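Local coordinates for protein ORF34P2 (Lactococcus phage p2, PDB 2WKD) that binds single-stranded DNA, probably with nanomolar affinity and without sequence specificity, at residues A[5-10]-A[57-62]; A[12-17]-A[26-31]; A[48-53]-A[82-87]; A[64-69]-A[77-82]. The protein carries 2 engineered substitutions. All blocks are in the same frame, centred on the assembly; numbering follows the deposited sequence.

The four contacts sample one strongly curved sheet with strand order 2-9, 59-68, 77-87, 45-49, 25-31 and 15-18, a connectivity consistent with an OB barrel. Contact 1 joins the first two of these strands and contact 4 the next pair, farther along strand 59-68; their centres lie about 16 Å apart, on opposite sides of the chain's centre. Contact 2 is the hairpin of strands 15-18 and 25-31, about 10 Å from contact 1 and tied to it by Gln-9 O and Asn-14 ND2. Contact 3, where neighbouring strands splay apart, touches contact 1 (centres about 8 Å apart) through backbone bonds and Met-50. Contacts 1 and 4 both meet the second subunit.

Contact 1. Residues A[5-10]-A[57-62]; sequences TVTAQA and GDTVTV
Gln-9 reaches along strand 5-9 towards Gly-57, where the partner strand is about to begin. Its CB starts 4.1 Å from Asp-58 O. CG, turned anti to the backbone N (chi1 -175°), passes 3.6 Å from Gly-57 O, and the extended chain keeps CD 3.8 Å from Gly-57 O. At the tip NE2 donates a hydrogen bond to Gly-57 O over 3.0 Å. The acceptor lies close to the plane of the Gln-9 amide, yet the donor approaches the carbonyl from its flank, with a C=O...N angle of 112°. Backbone bonds between Ala-10 and residues 57 and 58 close the same end of the pairing.

The strands run antiparallel, 168° between their directions. Val-6 with Val-62 and Ala-8 with Val-60 form hydrogen-bonded pairs, the Val-6 N to Val-62 O bond measuring 2.7 Å. On the face carrying Thr-5, Thr-7, Gln-9, Thr-59 and Thr-61, the hydroxyls Thr-7 OG1 and Thr-61 OG1 share a hydrogen bond of 3.2 Å, while the methyls Thr-5 CG2 and Thr-61 CG2 touch at 3.6 Å. Thr-5 OG1 turns instead to Ser-63 OG. Val-6, Ala-8, Val-60 and Val-62 line the other face, the first two packing on Val-30. Thr-5 and Val-6 also pair with a strand of the second subunit, carrying the sheet across the interface.

The chemistry is thus divided: a threonine-rich polar face, an aliphatic face turned inward, and amide-to-carbonyl bonds that hold the strand entrance at Gly-57 in place.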
# COMPACT_ATOMS: atom_id res chain seq x y z
N THR A 5 -0.05 4.22 0.87
CA THR A 5 0.20 5.52 1.50
C THR A 5 1.52 5.49 2.27
O THR A 5 1.64 4.78 3.25
CB THR A 5 -0.93 5.93 2.49
OG1 THR A 5 -2.20 5.86 1.83
CG2 THR A 5 -0.71 7.36 2.99
N VAL A 6 2.50 6.27 1.82
CA VAL A 6 3.80 6.31 2.50
C VAL A 6 4.12 7.71 3.01
O VAL A 6 3.89 8.70 2.32
CB VAL A 6 4.97 5.79 1.60
CG1 VAL A 6 6.24 5.51 2.45
CG2 VAL A 6 4.57 4.53 0.87
N THR A 7 4.62 7.78 4.24
CA THR A 7 5.11 9.03 4.82
C THR A 7 6.62 8.89 4.95
O THR A 7 7.12 7.91 5.51
CB THR A 7 4.44 9.30 6.19
OG1 THR A 7 3.02 9.32 6.00
CG2 THR A 7 4.88 10.65 6.78
N ALA A 8 7.34 9.86 4.41
CA ALA A 8 8.80 9.77 4.36
C ALA A 8 9.40 11.17 4.19
O ALA A 8 8.72 12.09 3.71
CB ALA A 8 9.22 8.87 3.20
N GLN A 9 10.67 11.32 4.58
CA GLN A 9 11.38 12.56 4.34
C GLN A 9 12.02 12.51 2.96
O GLN A 9 12.65 11.52 2.60
CB GLN A 9 12.45 12.82 5.41
CG GLN A 9 13.14 14.19 5.25
CD GLN A 9 14.14 14.51 6.34
OE1 GLN A 9 14.73 13.62 6.94
NE2 GLN A 9 14.33 15.79 6.60
N ALA A 10 11.83 13.57 2.18
CA ALA A 10 12.48 13.68 0.88
C ALA A 10 13.92 14.14 1.07
O ALA A 10 14.17 15.28 1.48
CB ALA A 10 11.72 14.63 -0.02
N GLY A 57 14.30 17.85 2.26
CA GLY A 57 14.14 17.95 3.72
C GLY A 57 12.70 17.97 4.19
O GLY A 57 12.43 17.75 5.37
N ASP A 58 11.76 18.20 3.27
CA ASP A 58 10.34 18.12 3.63
C ASP A 58 9.94 16.69 3.96
O ASP A 58 10.50 15.74 3.39
CB ASP A 58 9.46 18.62 2.47
CG ASP A 58 9.48 20.13 2.31
OD1 ASP A 58 10.13 20.84 3.12
OD2 ASP A 58 8.84 20.61 1.34
N THR A 59 8.98 16.54 4.87
CA THR A 59 8.31 15.25 5.09
C THR A 59 7.03 15.31 4.26
O THR A 59 6.33 16.34 4.26
CB THR A 59 7.98 15.02 6.59
OG1 THR A 59 9.17 15.15 7.37
CG2 THR A 59 7.36 13.63 6.83
N VAL A 60 6.76 14.22 3.53
CA VAL A 60 5.59 14.14 2.65
C VAL A 60 4.81 12.85 2.86
O VAL A 60 5.35 11.83 3.29
CB VAL A 60 5.98 14.22 1.15
CG1 VAL A 60 6.55 15.60 0.81
CG2 VAL A 60 6.96 13.09 0.77
N THR A 61 3.52 12.92 2.53
CA THR A 61 2.69 11.74 2.44
C THR A 61 2.37 11.48 0.96
O THR A 61 1.75 12.31 0.30
CB THR A 61 1.42 11.89 3.30
OG1 THR A 61 1.81 11.92 4.67
CG2 THR A 61 0.48 10.72 3.12
N VAL A 62 2.82 10.34 0.46
CA VAL A 62 2.48 9.91 -0.90
C VAL A 62 1.43 8.80 -0.88
O VAL A 62 1.65 7.72 -0.29
CB VAL A 62 3.71 9.46 -1.68
CG1 VAL A 62 3.32 9.10 -3.11
CG2 VAL A 62 4.77 10.58 -1.66

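Contact 2. Residues A[12-17]-A[26-31]; sequences EKNTRT and KIISVP
Asn-14 and Ile-28 lie side by side and point the same way, with amide ND2 3.9 Å from CD1 of the isoleucine. The asparagine owes this position to its first torsion, which sets CG between the backbone N and the carbonyl carbon (chi1 66°). Its OD1 receives the hydroxyl of the next residue: Thr-15 OG1 donates over 2.9 Å, from 48° above the carbonyl plane. OD1 also takes the backbone N of Asn-11 and ND2 donates to Gln-9 O, so both ends of the amide are engaged.

Thr-15 faces Ile-28 as a non-hydrogen-bonded pair, and the two side chains cross obliquely, OG1 coming 3.4 Å from Ile-28 CG1. The Thr-15 methyl CG2 leans the other way along the strand and meets Lys-26 CB at 4.0 Å. The lysine chain runs straight until its last torsion and then bends; a water joins Lys-26 NZ, which donates over 2.8 Å, to Thr-17 OG1 at 2.7 Å. Arg-16 and Ile-27 occupy the reverse face, and their backbones are bonded in both directions. Asn-14 O takes the amide of Ser-29 at 2.8 Å, extending the pairing one step beyond Thr-15.

With 159° between strand directions, strands 15-17 and 26-31 form a twisted antiparallel beta hairpin, consistent with the hairpin between the first two strands of an OB barrel.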
# COMPACT_ATOMS: atom_id res chain seq x y z
N GLU A 12 18.48 13.22 0.21
CA GLU A 12 19.49 12.86 -0.77
C GLU A 12 19.51 11.34 -1.04
O GLU A 12 19.87 10.90 -2.13
CB GLU A 12 20.86 13.40 -0.33
CG GLU A 12 21.06 14.94 -0.52
CD GLU A 12 20.32 15.87 0.50
OE1 GLU A 12 19.48 15.41 1.32
OE2 GLU A 12 20.59 17.10 0.46
N LYS A 13 19.08 10.55 -0.06
CA LYS A 13 19.03 9.09 -0.17
C LYS A 13 17.87 8.54 -1.00
O LYS A 13 17.98 7.44 -1.54
CB LYS A 13 18.99 8.44 1.22
CG LYS A 13 20.25 8.69 2.06
CD LYS A 13 20.04 8.35 3.53
CE LYS A 13 21.27 8.70 4.34
NZ LYS A 13 21.14 8.23 5.75
N ASN A 14 16.78 9.27 -1.09
CA ASN A 14 15.59 8.72 -1.75
C ASN A 14 14.96 9.60 -2.84
O ASN A 14 13.96 9.21 -3.45
CB ASN A 14 14.55 8.32 -0.69
CG ASN A 14 14.00 9.51 0.07
OD1 ASN A 14 14.34 10.66 -0.22
ND2 ASN A 14 13.13 9.25 1.04
N THR A 15 15.53 10.78 -3.07
CA THR A 15 14.96 11.76 -4.01
C THR A 15 16.00 12.26 -5.01
O THR A 15 17.13 12.56 -4.63
CB THR A 15 14.35 12.96 -3.25
OG1 THR A 15 13.41 12.48 -2.28
CG2 THR A 15 13.63 13.93 -4.20
N ARG A 16 15.61 12.34 -6.29
CA ARG A 16 16.46 12.90 -7.35
C ARG A 16 15.69 13.94 -8.14
O ARG A 16 14.46 13.85 -8.25
CB ARG A 16 16.95 11.81 -8.31
CG ARG A 16 18.20 11.06 -7.84
CD ARG A 16 18.88 10.28 -8.98
NE ARG A 16 17.94 9.50 -9.78
CZ ARG A 16 17.78 9.61 -11.10
NH1 ARG A 16 18.50 10.47 -11.81
NH2 ARG A 16 16.88 8.84 -11.70
N THR A 17 16.39 14.92 -8.69
CA THR A 17 15.77 15.88 -9.61
C THR A 17 16.18 15.54 -11.03
O THR A 17 17.37 15.44 -11.33
CB THR A 17 16.16 17.33 -9.26
OG1 THR A 17 15.66 17.61 -7.95
CG2 THR A 17 15.57 18.32 -10.25
N LYS A 26 11.24 16.58 -9.07
CA LYS A 26 11.72 15.67 -8.06
C LYS A 26 10.98 14.34 -8.20
O LYS A 26 9.76 14.31 -8.43
CB LYS A 26 11.50 16.24 -6.66
CG LYS A 26 12.47 17.34 -6.25
CD LYS A 26 12.28 17.66 -4.77
CE LYS A 26 13.17 18.83 -4.35
NZ LYS A 26 12.89 20.10 -5.09
N ILE A 27 11.73 13.25 -8.09
CA ILE A 27 11.13 11.91 -8.03
C ILE A 27 11.62 11.24 -6.75
O ILE A 27 12.83 11.15 -6.51
CB ILE A 27 11.53 11.02 -9.23
CG1 ILE A 27 11.07 11.64 -10.55
CG2 ILE A 27 10.93 9.61 -9.07
CD1 ILE A 27 11.52 10.85 -11.79
N ILE A 28 10.66 10.79 -5.92
CA ILE A 28 10.97 10.09 -4.68
C ILE A 28 10.78 8.58 -4.88
O ILE A 28 9.92 8.15 -5.65
CB ILE A 28 10.12 10.62 -3.48
CG1 ILE A 28 10.79 10.26 -2.15
CG2 ILE A 28 8.66 10.14 -3.58
CD1 ILE A 28 10.13 10.86 -0.92
N SER A 29 11.60 7.80 -4.18
CA SER A 29 11.52 6.34 -4.22
C SER A 29 11.29 5.87 -2.79
O SER A 29 12.12 6.12 -1.91
CB SER A 29 12.80 5.75 -4.81
OG SER A 29 12.75 4.32 -4.84
N VAL A 30 10.14 5.24 -2.55
CA VAL A 30 9.73 4.82 -1.19
C VAL A 30 9.41 3.32 -1.09
O VAL A 30 8.93 2.73 -2.07
CB VAL A 30 8.51 5.66 -0.68
CG1 VAL A 30 8.90 7.15 -0.51
CG2 VAL A 30 7.29 5.52 -1.60
N PRO A 31 9.67 2.70 0.08
CA PRO A 31 9.41 1.25 0.26
C PRO A 31 7.90 0.98 0.34
O PRO A 31 7.17 1.71 1.03
CB PRO A 31 10.07 0.93 1.61
CG PRO A 31 10.02 2.21 2.38
CD PRO A 31 10.17 3.32 1.33
O HOH W 1 14.37 19.90 -7.42

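Contact 3. Residues A[48-53]-A[82-87]; sequences AFMPDF and PTVEKV. Engineered in segment 48-53: Met-50 (natural residue Leu).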
# COMPACT_ATOMS: atom_id res chain seq x y z
N ALA A 48 7.38 8.24 -7.24
CA ALA A 48 6.33 9.24 -7.48
C ALA A 48 6.95 10.62 -7.76
O ALA A 48 7.96 10.99 -7.14
CB ALA A 48 5.39 9.33 -6.29
N PHE A 49 6.33 11.37 -8.67
CA PHE A 49 6.72 12.75 -8.93
C PHE A 49 6.19 13.65 -7.83
O PHE A 49 5.05 13.49 -7.38
CB PHE A 49 6.20 13.21 -10.29
CG PHE A 49 6.93 12.60 -11.47
CD1 PHE A 49 8.09 13.19 -11.97
CD2 PHE A 49 6.47 11.44 -12.07
CE1 PHE A 49 8.76 12.64 -13.07
CE2 PHE A 49 7.14 10.87 -13.17
CZ PHE A 49 8.29 11.48 -13.66
N MSE A 50 7.03 14.59 -7.38
CA MSE A 50 6.67 15.54 -6.33
C MSE A 50 6.15 16.81 -6.98
O MSE A 50 6.64 17.22 -8.04
CB MSE A 50 7.90 15.92 -5.49
CG MSE A 50 8.62 14.77 -4.84
SE MSE A 50 7.67 14.12 -3.25
CE MSE A 50 9.20 13.92 -2.12
N PRO A 51 5.15 17.47 -6.34
CA PRO A 51 4.72 18.81 -6.76
C PRO A 51 5.88 19.81 -6.63
O PRO A 51 6.80 19.60 -5.84
CB PRO A 51 3.59 19.17 -5.78
CG PRO A 51 3.50 18.07 -4.78
CD PRO A 51 4.31 16.89 -5.27
N ASP A 52 5.81 20.91 -7.38
CA ASP A 52 6.92 21.87 -7.45
C ASP A 52 7.28 22.50 -6.10
O ASP A 52 8.43 22.83 -5.88
CB ASP A 52 6.63 22.98 -8.47
CG ASP A 52 6.61 22.49 -9.91
OD1 ASP A 52 7.05 21.35 -10.20
OD2 ASP A 52 6.14 23.26 -10.78
N PHE A 53 6.31 22.66 -5.21
CA PHE A 53 6.58 23.35 -3.93
C PHE A 53 7.40 22.53 -2.92
O PHE A 53 7.99 23.09 -2.00
CB PHE A 53 5.27 23.82 -3.29
CG PHE A 53 4.53 22.72 -2.58
CD1 PHE A 53 4.72 22.51 -1.22
CD2 PHE A 53 3.64 21.90 -3.27
CE1 PHE A 53 4.04 21.50 -0.56
CE2 PHE A 53 2.95 20.89 -2.62
CZ PHE A 53 3.16 20.69 -1.27
N PRO A 82 -0.83 10.00 -7.97
CA PRO A 82 -0.70 10.12 -6.51
C PRO A 82 -1.15 11.47 -5.96
O PRO A 82 -1.09 12.47 -6.66
CB PRO A 82 0.81 9.95 -6.27
CG PRO A 82 1.44 10.39 -7.55
CD PRO A 82 0.49 9.92 -8.63
N THR A 83 -1.64 11.46 -4.73
CA THR A 83 -1.78 12.68 -3.94
C THR A 83 -0.49 12.79 -3.15
O THR A 83 -0.02 11.81 -2.57
CB THR A 83 -3.01 12.64 -2.99
OG1 THR A 83 -4.22 12.59 -3.76
CG2 THR A 83 -3.08 13.89 -2.14
N VAL A 84 0.11 13.97 -3.18
CA VAL A 84 1.29 14.24 -2.37
C VAL A 84 0.98 15.43 -1.46
O VAL A 84 0.58 16.49 -1.94
CB VAL A 84 2.59 14.48 -3.22
CG1 VAL A 84 3.82 14.68 -2.31
CG2 VAL A 84 2.85 13.31 -4.18
N GLU A 85 1.15 15.23 -0.16
CA GLU A 85 0.89 16.27 0.84
C GLU A 85 2.14 16.51 1.64
O GLU A 85 2.83 15.57 2.04
CB GLU A 85 -0.25 15.86 1.78
CG GLU A 85 -1.63 15.87 1.13
CD GLU A 85 -2.73 15.30 2.02
OE1 GLU A 85 -2.68 14.09 2.33
OE2 GLU A 85 -3.66 16.06 2.38
N LYS A 86 2.44 17.79 1.87
CA LYS A 86 3.49 18.17 2.81
C LYS A 86 2.98 17.95 4.25
O LYS A 86 1.87 18.35 4.56
CB LYS A 86 3.87 19.64 2.61
CG LYS A 86 5.08 20.08 3.43
CD LYS A 86 5.57 21.45 3.00
CE LYS A 86 6.70 21.94 3.91
NZ LYS A 86 7.14 23.32 3.56
N VAL A 87 3.81 17.33 5.09
CA VAL A 87 3.49 17.10 6.51
C VAL A 87 4.26 18.08 7.39
O VAL A 87 5.45 18.31 7.17
CB VAL A 87 3.87 15.65 6.94
CG1 VAL A 87 3.57 15.41 8.44
CG2 VAL A 87 3.14 14.64 6.08
O HOH W 2 8.05 22.87 0.72
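Val-84 holds CG1 anti to its backbone N (chi1 -177°), which sets its branches against Pro-51, and Phe-53 has CG in the crowded position between N and carbonyl carbon (chi1 79°), which swings its ring to Lys-86. In this OB-like barrel, strand 45-49 runs parallel to strand 77-87, but here the two part: no hydrogen bond crosses, the end-to-end directions differ by 39°, and CA of Met-50 and CA of Val-84 stand 6.8 Å apart. Side chains bridge the split instead.

Val-84 carries the centre of the contact. Its CB sits 3.6 Å from Pro-51 CD, at the CD-CG edge of the proline ring, and CG2 turns towards the carbonyl of Phe-49. CG1 lies 4.0 Å from SE of the engineered selenomethionine Met-50, whose doubly bent chain crosses the valine at roughly a right angle before its methyl goes on to Ala-10 and Ile-28. At the start of both segments, Ala-48 CB and Pro-82 CG make a looser contact at 4.3 Å.

At the far end the Phe-53 ring is met at its edge, near its plane, by Lys-86: Phe-53 CE1 lies 3.7 Å from Lys-86 CB. The lysine continues fully extended past the ring to a weak, long ion pair with Asp-58. A bridging water donates to Phe-53 O at 2.7 Å and accepts from Lys-86 NZ at 3.0 Å.

Contact 4. Residues A[64-69]-A[77-82]; sequences GRVQAK and YNFVFP
Tyr-77 opens its strand beside Ala-68, whose CB approaches ring atom CE2 of the tyrosine obliquely to 3.4 Å. Tyr-77 CB also packs near Val-66 CG2, and beyond the contact the phenol ring makes an edge-to-face stack with Phe-33 of the second subunit. Asn-78 supplies the regular backbone pairing with Gln-67: Asn-78 N donates to Gln-67 O over 2.9 Å, and Gln-67 N returns the bond to Asn-78 O over 2.8 Å. Next, Phe-79 lies on the same side of the sheet as Tyr-77 and takes Val-66 over its ring. CG1 of Val-66 lies 4.0 Å from the centroid of the Phe-79 ring and 14° off the normal, a CH-pi contact; the valine is modelled with a nearly eclipsed first torsion (chi1 -7°).

Val-80 lies on the reverse side, where its CG2 rests 3.9 Å from Gln-67 CG. Val-80 N reaches Arg-65 O at 2.8 Å, but stands 40° above the carbonyl plane, consistent with looser pairing here. In place of the direct return bond, a water accepts from Arg-65 N at 2.7 Å and donates to Val-80 O at 2.8 Å. The Arg-65 guanidinium heads outward to a salt bridge with Glu-34 of the second subunit. At Val-80 and Phe-81 the chain turns its corner, Phe-81 having left-handed backbone angles, and Pro-82 comes opposite Gly-64, where the other strand bends too.

The two form a twisted antiparallel beta hairpin whose strands turn corners near Gly-64 and Phe-81, consistent with the hairpin between the last two strands of an OB barrel.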
# COMPACT_ATOMS: atom_id res chain seq x y z
N GLY A 64 -1.58 6.68 -3.30
CA GLY A 64 -2.32 6.35 -4.50
C GLY A 64 -2.11 4.93 -4.94
O GLY A 64 -1.39 4.17 -4.30
N ARG A 65 -2.75 4.56 -6.05
CA ARG A 65 -2.55 3.26 -6.68
C ARG A 65 -1.08 3.14 -7.06
O ARG A 65 -0.41 4.16 -7.27
CB ARG A 65 -3.46 3.12 -7.89
CG ARG A 65 -4.95 3.36 -7.56
CD ARG A 65 -5.76 3.87 -8.75
NE ARG A 65 -5.69 2.95 -9.87
CZ ARG A 65 -6.13 3.22 -11.10
NH1 ARG A 65 -6.68 4.39 -11.38
NH2 ARG A 65 -6.01 2.30 -12.05
N VAL A 66 -0.56 1.92 -7.05
CA VAL A 66 0.73 1.66 -7.67
C VAL A 66 0.67 0.56 -8.72
O VAL A 66 -0.07 -0.43 -8.57
CB VAL A 66 1.96 1.58 -6.67
CG1 VAL A 66 1.57 1.96 -5.24
CG2 VAL A 66 2.73 0.28 -6.76
N GLN A 67 1.42 0.78 -9.80
CA GLN A 67 1.51 -0.09 -10.97
C GLN A 67 2.87 -0.77 -11.07
O GLN A 67 3.89 -0.10 -10.94
CB GLN A 67 1.31 0.74 -12.23
CG GLN A 67 0.02 0.49 -12.95
CD GLN A 67 0.22 0.51 -14.45
OE1 GLN A 67 -0.56 1.12 -15.18
NE2 GLN A 67 1.27 -0.16 -14.92
N ALA A 68 2.89 -2.08 -11.31
CA ALA A 68 4.14 -2.83 -11.40
C ALA A 68 4.50 -3.17 -12.85
O ALA A 68 3.63 -3.54 -13.63
CB ALA A 68 4.07 -4.10 -10.57
N LYS A 69 5.79 -3.02 -13.19
CA LYS A 69 6.35 -3.41 -14.52
C LYS A 69 7.55 -4.35 -14.39
O LYS A 69 8.50 -4.07 -13.65
CB LYS A 69 6.75 -2.17 -15.34
CG LYS A 69 5.59 -1.46 -16.02
CD LYS A 69 5.75 0.05 -15.91
CE LYS A 69 4.39 0.74 -15.78
NZ LYS A 69 4.37 1.76 -14.70
N TYR A 77 7.99 -0.16 -9.89
CA TYR A 77 6.71 0.22 -9.27
C TYR A 77 6.51 1.72 -9.31
O TYR A 77 7.31 2.47 -8.76
CB TYR A 77 6.65 -0.29 -7.82
CG TYR A 77 6.84 -1.79 -7.70
CD1 TYR A 77 8.11 -2.35 -7.52
CD2 TYR A 77 5.74 -2.65 -7.81
CE1 TYR A 77 8.29 -3.72 -7.43
CE2 TYR A 77 5.91 -4.04 -7.71
CZ TYR A 77 7.18 -4.56 -7.53
OH TYR A 77 7.36 -5.91 -7.42
N ASN A 78 5.43 2.17 -9.96
CA ASN A 78 5.14 3.60 -10.03
C ASN A 78 3.76 3.95 -9.47
O ASN A 78 2.80 3.24 -9.74
CB ASN A 78 5.26 4.11 -11.47
CG ASN A 78 6.67 3.95 -12.03
OD1 ASN A 78 7.63 4.56 -11.54
ND2 ASN A 78 6.80 3.14 -13.07
N PHE A 79 3.67 5.04 -8.71
CA PHE A 79 2.39 5.55 -8.24
C PHE A 79 1.60 6.09 -9.42
O PHE A 79 2.19 6.65 -10.34
CB PHE A 79 2.58 6.64 -7.17
CG PHE A 79 2.88 6.10 -5.79
CD1 PHE A 79 4.17 5.68 -5.45
CD2 PHE A 79 1.87 5.99 -4.84
CE1 PHE A 79 4.44 5.16 -4.19
CE2 PHE A 79 2.13 5.47 -3.58
CZ PHE A 79 3.43 5.07 -3.25
N VAL A 80 0.28 5.91 -9.40
CA VAL A 80 -0.60 6.40 -10.47
C VAL A 80 -1.53 7.46 -9.90
O VAL A 80 -2.22 7.20 -8.90
CB VAL A 80 -1.46 5.24 -11.09
CG1 VAL A 80 -2.34 5.76 -12.23
CG2 VAL A 80 -0.57 4.09 -11.56
N PHE A 81 -1.57 8.64 -10.53
CA PHE A 81 -2.27 9.82 -10.01
C PHE A 81 -2.08 10.03 -8.48
O PHE A 81 -3.07 10.20 -7.77
CB PHE A 81 -3.79 9.76 -10.30
CG PHE A 81 -4.17 9.77 -11.76
CD1 PHE A 81 -4.79 8.66 -12.34
CD2 PHE A 81 -3.98 10.91 -12.55
CE1 PHE A 81 -5.18 8.66 -13.69
CE2 PHE A 81 -4.36 10.93 -13.90
CZ PHE A 81 -4.96 9.80 -14.47
N PRO A 82 -0.83 10.00 -7.97
CA PRO A 82 -0.70 10.12 -6.51
C PRO A 82 -1.15 11.47 -5.96
O PRO A 82 -1.09 12.47 -6.66
CB PRO A 82 0.81 9.95 -6.27
CG PRO A 82 1.44 10.39 -7.55
CD PRO A 82 0.49 9.92 -8.63
O HOH W 3 -4.18 6.63 -7.04